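Local coordinates for putative curved DNA-binding protein (Chaetomium thermophilum var. thermophilum DSM 1495, PDB 4IPA) that is a thermophilic Arx1, a methionine-aminopeptidase-like (M24 family) protein linked to ribosome biogenesis and possibly able to bind DNA, at residues D125-A137 / A340-T352. Numbering follows the deposited sequence.
Sequences DGYGTIVCDTIVA and APVCRLLTTIAIT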
ATOM      1  N   ASP A 125      -9.637 -15.569  -5.812  1.00 23.34           N
ATOM      2  CA  ASP A 125      -8.992 -16.568  -6.661  1.00 21.51           C
ATOM      3  C   ASP A 125      -7.541 -16.221  -6.945  1.00 22.85           C
ATOM      4  O   ASP A 125      -7.040 -16.454  -8.044  1.00 22.10           O
ATOM      5  CB  ASP A 125      -9.762 -16.787  -7.965  1.00 23.79           C
ATOM      6  CG  ASP A 125      -9.254 -18.003  -8.754  1.00 27.47           C
ATOM      7  OD1 ASP A 125      -8.847 -19.007  -8.132  1.00 27.57           O
ATOM      8  OD2 ASP A 125      -9.270 -17.961 -10.003  1.00 28.05           O
ATOM      9  N   GLY A 126      -6.874 -15.656  -5.941  1.00 22.22           N
ATOM     10  CA  GLY A 126      -5.459 -15.354  -6.019  1.00 17.38           C
ATOM     11  C   GLY A 126      -5.174 -13.993  -6.615  1.00 17.77           C
ATOM     12  O   GLY A 126      -4.020 -13.632  -6.802  1.00 14.51           O
ATOM     13  N   TYR A 127      -6.223 -13.236  -6.917  1.00 18.07           N
ATOM     14  CA  TYR A 127      -6.049 -11.886  -7.451  1.00 16.65           C
ATOM     15  C   TYR A 127      -6.408 -10.846  -6.388  1.00 20.03           C
ATOM     16  O   TYR A 127      -7.582 -10.650  -6.045  1.00 17.56           O
ATOM     17  CB  TYR A 127      -6.848 -11.695  -8.756  1.00 18.96           C
ATOM     18  CG  TYR A 127      -6.479 -12.745  -9.799  1.00 19.32           C
ATOM     19  CD1 TYR A 127      -5.235 -12.722 -10.420  1.00 16.73           C
ATOM     20  CD2 TYR A 127      -7.349 -13.782 -10.117  1.00 18.52           C
ATOM     21  CE1 TYR A 127      -4.875 -13.680 -11.353  1.00 19.91           C
ATOM     22  CE2 TYR A 127      -6.996 -14.760 -11.056  1.00 18.66           C
ATOM     23  CZ  TYR A 127      -5.761 -14.700 -11.666  1.00 22.56           C
ATOM     24  OH  TYR A 127      -5.392 -15.658 -12.586  1.00 26.07           O
ATOM     25  N   GLY A 128      -5.378 -10.190  -5.863  1.00 15.48           N
ATOM     26  CA  GLY A 128      -5.552  -9.283  -4.747  1.00 18.46           C
ATOM     27  C   GLY A 128      -5.452  -7.808  -5.087  1.00 20.35           C
ATOM     28  O   GLY A 128      -4.736  -7.412  -6.019  1.00 15.63           O
ATOM     29  N   THR A 129      -6.193  -6.998  -4.339  1.00 14.13           N
ATOM     30  CA  THR A 129      -6.066  -5.554  -4.421  1.00 17.40           C
ATOM     31  C   THR A 129      -5.699  -5.068  -3.035  1.00 16.68           C
ATOM     32  O   THR A 129      -6.370  -5.407  -2.068  1.00 16.90           O
ATOM     33  CB  THR A 129      -7.407  -4.886  -4.798  1.00 20.49           C
ATOM     34  OG1 THR A 129      -8.387  -5.253  -3.822  1.00 24.20           O
ATOM     35  CG2 THR A 129      -7.880  -5.352  -6.179  1.00 21.71           C
ATOM     36  N   ILE A 130      -4.634  -4.287  -2.936  1.00 16.16           N
ATOM     37  CA  ILE A 130      -4.266  -3.663  -1.675  1.00 17.57           C
ATOM     38  C   ILE A 130      -4.494  -2.153  -1.808  1.00 18.68           C
ATOM     39  O   ILE A 130      -4.179  -1.567  -2.850  1.00 15.41           O
ATOM     40  CB  ILE A 130      -2.795  -3.980  -1.295  1.00 16.16           C
ATOM     41  CG1 ILE A 130      -2.583  -5.496  -1.241  1.00 15.91           C
ATOM     42  CG2 ILE A 130      -2.427  -3.349   0.054  1.00 12.73           C
ATOM     43  CD1 ILE A 130      -1.157  -5.919  -0.901  1.00 14.20           C
ATOM     44  N   VAL A 131      -5.081  -1.537  -0.781  1.00 13.74           N
ATOM     45  CA  VAL A 131      -5.333  -0.098  -0.786  1.00 16.19           C
ATOM     46  C   VAL A 131      -4.771   0.531   0.478  1.00 17.02           C
ATOM     47  O   VAL A 131      -4.741  -0.105   1.527  1.00 16.55           O
ATOM     48  CB  VAL A 131      -6.861   0.246  -0.846  1.00 15.67           C
ATOM     49  CG1 VAL A 131      -7.495  -0.281  -2.107  1.00 15.89           C
ATOM     50  CG2 VAL A 131      -7.595  -0.302   0.369  1.00 17.74           C
ATOM     51  N   CYS A 132      -4.329   1.779   0.371  1.00 16.21           N
ATOM     52  CA  CYS A 132      -3.905   2.542   1.536  1.00 16.03           C
ATOM     53  C   CYS A 132      -4.310   3.998   1.350  1.00 18.88           C
ATOM     54  O   CYS A 132      -3.943   4.622   0.350  1.00 16.72           O
ATOM     55  CB  CYS A 132      -2.391   2.461   1.761  1.00 12.77           C
ATOM     56  SG  CYS A 132      -1.777   3.454   3.201  1.00 14.98           S
ATOM     57  N   ASP A 133      -5.068   4.515   2.317  1.00 14.97           N
ATOM     58  CA  ASP A 133      -5.403   5.931   2.393  1.00 15.77           C
ATOM     59  C   ASP A 133      -4.720   6.477   3.652  1.00 17.75           C
ATOM     60  O   ASP A 133      -4.471   5.739   4.612  1.00 14.88           O
ATOM     61  CB  ASP A 133      -6.938   6.110   2.494  1.00 18.31           C
ATOM     62  CG  ASP A 133      -7.407   7.561   2.207  1.00 19.80           C
ATOM     63  OD1 ASP A 133      -6.595   8.390   1.729  1.00 17.60           O
ATOM     64  OD2 ASP A 133      -8.609   7.862   2.448  1.00 16.86           O
ATOM     65  N   THR A 134      -4.401   7.764   3.640  1.00 16.94           N
ATOM     66  CA  THR A 134      -4.022   8.443   4.864  1.00 15.51           C
ATOM     67  C   THR A 134      -5.098   9.479   5.205  1.00 18.83           C
ATOM     68  O   THR A 134      -5.464  10.308   4.372  1.00 18.19           O
ATOM     69  CB  THR A 134      -2.650   9.111   4.747  1.00 13.55           C
ATOM     70  OG1 THR A 134      -1.659   8.111   4.498  1.00 14.70           O
ATOM     71  CG2 THR A 134      -2.298   9.857   6.046  1.00 15.08           C
ATOM     72  N   ILE A 135      -5.615   9.414   6.423  1.00 17.94           N
ATOM     73  CA  ILE A 135      -6.620  10.363   6.865  1.00 21.11           C
ATOM     74  C   ILE A 135      -6.129  11.100   8.106  1.00 25.70           C
ATOM     75  O   ILE A 135      -5.171  10.665   8.766  1.00 25.25           O
ATOM     76  CB  ILE A 135      -7.935   9.664   7.216  1.00 22.40           C
ATOM     77  CG1 ILE A 135      -7.708   8.693   8.372  1.00 20.10           C
ATOM     78  CG2 ILE A 135      -8.528   8.955   5.981  1.00 19.23           C
ATOM     79  CD1 ILE A 135      -8.963   8.256   9.012  1.00 27.90           C
ATOM     80  N   VAL A 136      -6.775  12.225   8.406  1.00 27.21           N
ATOM     81  CA  VAL A 136      -6.500  12.984   9.617  1.00 22.42           C
ATOM     82  C   VAL A 136      -7.478  12.542  10.692  1.00 24.88           C
ATOM     83  O   VAL A 136      -8.695  12.607  10.514  1.00 28.88           O
ATOM     84  CB  VAL A 136      -6.628  14.500   9.380  1.00 27.71           C
ATOM     85  CG1 VAL A 136      -6.393  15.282  10.681  1.00 25.92           C
ATOM     86  CG2 VAL A 136      -5.644  14.946   8.318  1.00 27.67           C
ATOM     87  N   ALA A 137      -6.947  12.055  11.803  1.00 21.80           N
ATOM     88  CA  ALA A 137      -7.797  11.587  12.879  1.00 26.37           C
ATOM     89  C   ALA A 137      -8.626  12.747  13.435  1.00 27.41           C
ATOM     90  O   ALA A 137      -8.089  13.794  13.782  1.00 24.62           O
ATOM     91  CB  ALA A 137      -6.963  10.948  13.963  1.00 22.79           C
ATOM     92  N   ALA A 340       9.250  11.932  12.616  1.00 19.12           N
ATOM     93  CA  ALA A 340       8.335  12.868  11.987  1.00 13.63           C
ATOM     94  C   ALA A 340       7.148  12.132  11.355  1.00 18.27           C
ATOM     95  O   ALA A 340       7.234  10.949  11.044  1.00 17.49           O
ATOM     96  CB  ALA A 340       9.076  13.652  10.940  1.00 18.24           C
ATOM     97  N   PRO A 341       6.027  12.832  11.173  1.00 16.16           N
ATOM     98  CA  PRO A 341       4.840  12.248  10.544  1.00 16.92           C
ATOM     99  C   PRO A 341       5.083  11.842   9.100  1.00 17.74           C
ATOM    100  O   PRO A 341       5.863  12.486   8.394  1.00 19.99           O
ATOM    101  CB  PRO A 341       3.830  13.397  10.587  1.00 17.02           C
ATOM    102  CG  PRO A 341       4.251  14.192  11.781  1.00 20.21           C
ATOM    103  CD  PRO A 341       5.755  14.169  11.714  1.00 19.00           C
ATOM    104  N   VAL A 342       4.420  10.772   8.677  1.00 15.13           N
ATOM    105  CA  VAL A 342       4.502  10.304   7.307  1.00 16.01           C
ATOM    106  C   VAL A 342       3.116  10.147   6.715  1.00 15.32           C
ATOM    107  O   VAL A 342       2.129   9.992   7.438  1.00 14.86           O
ATOM    108  CB  VAL A 342       5.258   8.964   7.181  1.00 18.16           C
ATOM    109  CG1 VAL A 342       6.639   9.076   7.818  1.00 13.87           C
ATOM    110  CG2 VAL A 342       4.441   7.824   7.790  1.00 14.39           C
ATOM    111  N   CYS A 343       3.058  10.205   5.391  1.00 14.97           N
ATOM    112  CA  CYS A 343       1.824  10.063   4.653  1.00 15.22           C
ATOM    113  C   CYS A 343       2.039   9.022   3.548  1.00 17.35           C
ATOM    114  O   CYS A 343       3.088   9.012   2.916  1.00 16.88           O
ATOM    115  CB  CYS A 343       1.446  11.427   4.077  1.00 15.41           C
ATOM    116  SG  CYS A 343      -0.105  11.486   3.183  1.00 18.39           S
ATOM    117  N   ARG A 344       1.067   8.136   3.334  1.00 17.12           N
ATOM    118  CA  ARG A 344       1.207   7.068   2.328  1.00 17.12           C
ATOM    119  C   ARG A 344      -0.078   6.841   1.534  1.00 16.96           C
ATOM    120  O   ARG A 344      -1.198   6.951   2.057  1.00 18.13           O
ATOM    121  CB  ARG A 344       1.640   5.732   2.968  1.00 17.38           C
ATOM    122  CG  ARG A 344       2.946   5.792   3.771  1.00 21.01           C
ATOM    123  CD  ARG A 344       3.492   4.386   4.113  1.00 20.30           C
ATOM    124  NE  ARG A 344       2.550   3.620   4.920  1.00 16.74           N
ATOM    125  CZ  ARG A 344       1.807   2.613   4.460  1.00 20.17           C
ATOM    126  NH1 ARG A 344       1.902   2.220   3.188  1.00 19.87           N
ATOM    127  NH2 ARG A 344       0.978   1.990   5.279  1.00 14.59           N
ATOM    128  N   LEU A 345       0.085   6.541   0.257  1.00 14.70           N
ATOM    129  CA  LEU A 345      -1.030   6.080  -0.556  1.00 17.16           C
ATOM    130  C   LEU A 345      -0.626   4.812  -1.286  1.00 14.98           C
ATOM    131  O   LEU A 345       0.533   4.631  -1.652  1.00 14.59           O
ATOM    132  CB  LEU A 345      -1.427   7.140  -1.571  1.00 15.82           C
ATOM    133  CG  LEU A 345      -1.969   8.447  -0.987  1.00 20.63           C
ATOM    134  CD1 LEU A 345      -1.877   9.574  -2.032  1.00 19.28           C
ATOM    135  CD2 LEU A 345      -3.396   8.245  -0.494  1.00 18.49           C
ATOM    136  N   LEU A 346      -1.597   3.940  -1.511  1.00 15.33           N
ATOM    137  CA  LEU A 346      -1.344   2.700  -2.205  1.00 14.96           C
ATOM    138  C   LEU A 346      -2.582   2.435  -3.045  1.00 17.25           C
ATOM    139  O   LEU A 346      -3.711   2.385  -2.539  1.00 16.31           O
ATOM    140  CB  LEU A 346      -1.052   1.546  -1.224  1.00 13.97           C
ATOM    141  CG  LEU A 346      -0.189   0.391  -1.768  1.00 19.03           C
ATOM    142  CD1 LEU A 346       0.366  -0.555  -0.662  1.00 11.86           C
ATOM    143  CD2 LEU A 346      -0.934  -0.406  -2.837  1.00 13.32           C
ATOM    144  N   THR A 347      -2.352   2.294  -4.340  1.00 14.17           N
ATOM    145  CA  THR A 347      -3.414   2.088  -5.298  1.00 14.00           C
ATOM    146  C   THR A 347      -3.093   0.826  -6.088  1.00 13.79           C
ATOM    147  O   THR A 347      -1.963   0.641  -6.541  1.00 15.36           O
ATOM    148  CB  THR A 347      -3.489   3.285  -6.277  1.00 16.63           C
ATOM    149  OG1 THR A 347      -3.609   4.514  -5.540  1.00 18.50           O
ATOM    150  CG2 THR A 347      -4.673   3.141  -7.229  1.00 14.82           C
ATOM    151  N   THR A 348      -4.074  -0.044  -6.267  1.00 14.45           N
ATOM    152  CA  THR A 348      -3.899  -1.181  -7.168  1.00 14.51           C
ATOM    153  C   THR A 348      -4.414  -0.809  -8.558  1.00 14.46           C
ATOM    154  O   THR A 348      -5.585  -0.483  -8.711  1.00 16.51           O
ATOM    155  CB  THR A 348      -4.630  -2.422  -6.641  1.00 16.90           C
ATOM    156  OG1 THR A 348      -4.004  -2.845  -5.423  1.00 13.73           O
ATOM    157  CG2 THR A 348      -4.567  -3.572  -7.688  1.00 16.87           C
ATOM    158  N   ILE A 349      -3.538  -0.829  -9.557  1.00 13.82           N
ATOM    159  CA  ILE A 349      -3.918  -0.423 -10.911  1.00 17.56           C
ATOM    160  C   ILE A 349      -3.873  -1.548 -11.935  1.00 19.94           C
ATOM    161  O   ILE A 349      -3.195  -2.560 -11.751  1.00 16.91           O
ATOM    162  CB  ILE A 349      -2.998   0.679 -11.472  1.00 16.58           C
ATOM    163  CG1 ILE A 349      -1.588   0.116 -11.690  1.00 15.90           C
ATOM    164  CG2 ILE A 349      -3.032   1.929 -10.586  1.00 14.56           C
ATOM    165  CD1 ILE A 349      -0.608   1.090 -12.306  1.00 16.89           C
ATOM    166  N   ALA A 350      -4.587  -1.332 -13.035  1.00 18.87           N
ATOM    167  CA  ALA A 350      -4.448  -2.170 -14.215  1.00 21.82           C
ATOM    168  C   ALA A 350      -3.947  -1.330 -15.391  1.00 22.48           C
ATOM    169  O   ALA A 350      -4.368  -0.189 -15.580  1.00 20.88           O
ATOM    170  CB  ALA A 350      -5.766  -2.835 -14.557  1.00 23.50           C
ATOM    171  N   ILE A 351      -3.030  -1.901 -16.158  1.00 20.18           N
ATOM    172  CA  ILE A 351      -2.501  -1.252 -17.333  1.00 21.22           C
ATOM    173  C   ILE A 351      -3.070  -1.959 -18.543  1.00 23.55           C
ATOM    174  O   ILE A 351      -2.810  -3.140 -18.748  1.00 22.09           O
ATOM    175  CB  ILE A 351      -0.972  -1.331 -17.369  1.00 21.32           C
ATOM    176  CG1 ILE A 351      -0.396  -0.834 -16.031  1.00 22.50           C
ATOM    177  CG2 ILE A 351      -0.438  -0.530 -18.545  1.00 22.35           C
ATOM    178  CD1 ILE A 351       1.137  -0.689 -15.977  1.00 18.01           C
ATOM    179  N   THR A 352      -3.873  -1.252 -19.331  1.00 27.39           N
ATOM    180  CA  THR A 352      -4.441  -1.842 -20.538  1.00 26.27           C
ATOM    181  C   THR A 352      -4.175  -0.948 -21.742  1.00 27.88           C
ATOM    182  O   THR A 352      -3.559   0.119 -21.625  1.00 25.30           O
ATOM    183  CB  THR A 352      -5.970  -2.000 -20.430  1.00 25.25           C
ATOM    184  OG1 THR A 352      -6.581  -0.700 -20.449  1.00 31.59           O
ATOM    185  CG2 THR A 352      -6.363  -2.726 -19.155  1.00 28.99           C
TER
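Cys-132 and Leu-346 face each other as a single antiparallel hydrogen-bonded pair: Cys-132 N reaches Leu-346 O at 3.0 Å, and Leu-346 N returns a bond to Cys-132 O at 3.1 Å. Their CB atoms are only 3.4 Å apart, tighter than usual carbon contact, and from there the side chains diverge. SG of Cys-132, anti to its backbone N (chi1 178°), swings toward Arg-344 and lies over one face of the guanidinium, offset toward its rim, 3.7 Å from NH2; NH1 of Arg-344 is salt-bridged to Glu-254. Leu-346 turns the other way along the strand, setting its CD1 4.0 Å from Ile-130 CG2.

Beyond this pair the strands, whose N-to-C directions make 151°, splay apart, the CA atoms of Thr-134 and Arg-344 already lying 6.0 Å from each other, and a threonine hydroxyl spans the gap at each end. OG1 of Thr-134 donates to Arg-344 O at 2.7 Å, in the carbonyl plane and on a lone pair. Thr-348 OG1, placed beside its own backbone N by chi1 of -66°, donates to Ile-130 O at 2.9 Å, tilted out of that carbonyl's plane, while its CG2 packs against Thr-129 CG2. With a valine at Thr-348 the hydroxyl is lost, and Ile-130 O would probably be left without this cross-strand donor.

The contact thus joins the edge strand 127-136 of one antiparallel sheet to strand 342-352 of the other near the chain's centre, consistent with the two-halved pita-bread fold of M24 proteins. Helix 148-167 packs on Thr-134 and Cys-343, and Gln-119 of strand 115-124 touches both Cys-132 and Leu-346.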